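Side-chain contact in putative Glycerophosphoryl diester phosphodiesterase (Silicibacter pomeroyi, PDB 3L12), which belongs to the glycerophosphoryl diester phosphodiesterase family of TIM-barrel proteins and holds a magnesium ion at an acidic site: residues G59-T64 against V167-A172. Sequence-based numbering, arbitrary orientation.
Sequences GVPVVT and VAAVLA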
loop_
_atom_site.group_PDB
_atom_site.type_symbol
_atom_site.label_atom_id
_atom_site.label_comp_id
_atom_site.label_asym_id
_atom_site.label_seq_id
_atom_site.Cartn_x
_atom_site.Cartn_y
_atom_site.Cartn_z
ATOM N N GLY A 59 26.916 -6.039 -17.361
ATOM C CA GLY A 59 26.204 -7.303 -17.539
ATOM C C GLY A 59 25.329 -7.749 -16.393
ATOM O O GLY A 59 25.079 -8.960 -16.238
ATOM N N VAL A 60 24.833 -6.803 -15.618
ATOM C CA VAL A 60 23.956 -7.133 -14.478
ATOM C C VAL A 60 22.485 -6.937 -14.893
ATOM O O VAL A 60 22.106 -5.844 -15.318
ATOM C CB VAL A 60 24.269 -6.305 -13.191
ATOM C CG1 VAL A 60 23.394 -6.745 -12.002
ATOM C CG2 VAL A 60 25.726 -6.421 -12.790
ATOM N N PRO A 61 21.657 -7.993 -14.810
ATOM C CA PRO A 61 20.219 -7.787 -15.027
ATOM C C PRO A 61 19.633 -7.031 -13.829
ATOM O O PRO A 61 19.771 -7.477 -12.675
ATOM C CB PRO A 61 19.643 -9.208 -15.100
ATOM C CG PRO A 61 20.825 -10.094 -15.235
ATOM C CD PRO A 61 21.986 -9.410 -14.611
ATOM N N VAL A 62 19.024 -5.888 -14.095
ATOM C CA VAL A 62 18.444 -5.031 -13.043
ATOM C C VAL A 62 16.972 -4.808 -13.342
ATOM O O VAL A 62 16.513 -4.923 -14.493
ATOM C CB VAL A 62 19.194 -3.686 -12.866
ATOM C CG1 VAL A 62 20.635 -3.950 -12.376
ATOM C CG2 VAL A 62 19.162 -2.869 -14.134
ATOM N N VAL A 63 16.241 -4.462 -12.272
ATOM C CA VAL A 63 14.810 -4.307 -12.340
ATOM C C VAL A 63 14.428 -2.826 -12.460
ATOM O O VAL A 63 14.421 -2.103 -11.456
ATOM C CB VAL A 63 14.140 -4.960 -11.131
ATOM C CG1 VAL A 63 12.613 -4.903 -11.290
ATOM C CG2 VAL A 63 14.608 -6.431 -10.969
ATOM N N THR A 64 14.162 -2.401 -13.698
ATOM C CA THR A 64 13.772 -1.013 -14.019
ATOM C C THR A 64 13.015 -1.095 -15.336
ATOM O O THR A 64 13.317 -1.958 -16.161
ATOM C CB THR A 64 14.959 -0.035 -14.011
ATOM O OG1 THR A 64 14.456 1.292 -14.186
ATOM C CG2 THR A 64 15.940 -0.331 -15.061
ATOM N N VAL A 167 19.504 -12.827 -22.533
ATOM C CA VAL A 167 18.667 -13.968 -22.221
ATOM C C VAL A 167 19.408 -14.930 -21.289
ATOM O O VAL A 167 18.875 -15.336 -20.256
ATOM C CB VAL A 167 18.152 -14.667 -23.509
ATOM C CG1 VAL A 167 17.451 -16.030 -23.156
ATOM C CG2 VAL A 167 17.193 -13.772 -24.254
ATOM N N ALA A 168 20.657 -15.210 -21.578
ATOM C CA ALA A 168 21.419 -16.157 -20.758
ATOM C C ALA A 168 21.629 -15.654 -19.320
ATOM O O ALA A 168 21.613 -16.454 -18.351
ATOM C CB ALA A 168 22.769 -16.479 -21.425
ATOM N N ALA A 169 21.867 -14.352 -19.202
ATOM C CA ALA A 169 22.072 -13.719 -17.920
ATOM C C ALA A 169 20.793 -13.747 -17.058
ATOM O O ALA A 169 20.853 -14.050 -15.886
ATOM C CB ALA A 169 22.607 -12.268 -18.138
ATOM N N VAL A 170 19.663 -13.423 -17.669
ATOM C CA VAL A 170 18.377 -13.504 -16.995
ATOM C C VAL A 170 18.127 -14.944 -16.548
ATOM O O VAL A 170 17.772 -15.226 -15.397
ATOM C CB VAL A 170 17.264 -12.962 -17.906
ATOM C CG1 VAL A 170 15.889 -13.299 -17.364
ATOM C CG2 VAL A 170 17.445 -11.454 -18.078
ATOM N N LEU A 171 18.373 -15.904 -17.429
ATOM C CA LEU A 171 18.144 -17.332 -17.072
ATOM C C LEU A 171 19.050 -17.832 -15.950
ATOM O O LEU A 171 18.613 -18.617 -15.111
ATOM C CB LEU A 171 18.288 -18.223 -18.296
ATOM C CG LEU A 171 17.134 -18.052 -19.288
ATOM C CD1 LEU A 171 17.430 -18.777 -20.616
ATOM C CD2 LEU A 171 15.793 -18.532 -18.689
ATOM N N ALA A 172 20.301 -17.388 -15.945
ATOM C CA ALA A 172 21.251 -17.757 -14.897
ATOM C C ALA A 172 20.697 -17.344 -13.542
ATOM O O ALA A 172 20.781 -18.122 -12.557
ATOM C CB ALA A 172 22.631 -17.126 -15.140
#
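Pro61 presents CB and CG of its ring to Ala169 and Val170, joining a short hairpin strand to an outer helix of a TIM barrel. Helix 160-176 connects the parallel strands 145-150 and 183-187 in a beta-alpha-beta crossover, whereas strand 61-63 pairs antiparallel with strand 48-55, whose earlier residues Glu50 and Asp52 are magnesium ligands.

The CB of Pro61, directed toward the helix, lies 4.3 Å from CG2 of Val170. One bond on, CG makes the closest approach, 4.0 Å from CB of Ala169 and at the same distance from that residue's carbonyl O. CD then turns back to the backbone nitrogen, leaving CG as the leading corner of the ring. Because that nitrogen carries no hydrogen, proline forgoes an N-H bond here, but its rigid ring offers an apolar surface to the helix, and its carbonyl can still accept: the backbone is hydrogen-bonded to Leu129.

Ala169 suits the nearest point because a lone methyl lets the helix come close; the nearest CA atoms, those of Pro61 and Val170, are 6.3 Å apart. Val170, beta-branched and buried, suits its place because both methyls lie close to the backbone as apolar surface. With CG1 anti to the backbone N (chi1 168°), CG2 is the methyl turned to the proline. The same apolar cluster includes Val53 and Met55 of strand 48-55: Pro61 touches both, Val170 touches Val53 and Ala169 touches Met55. No hydrogen bond joins the segments, and CG of Pro61 also comes within 4.3 Å of the backbone N of Val170.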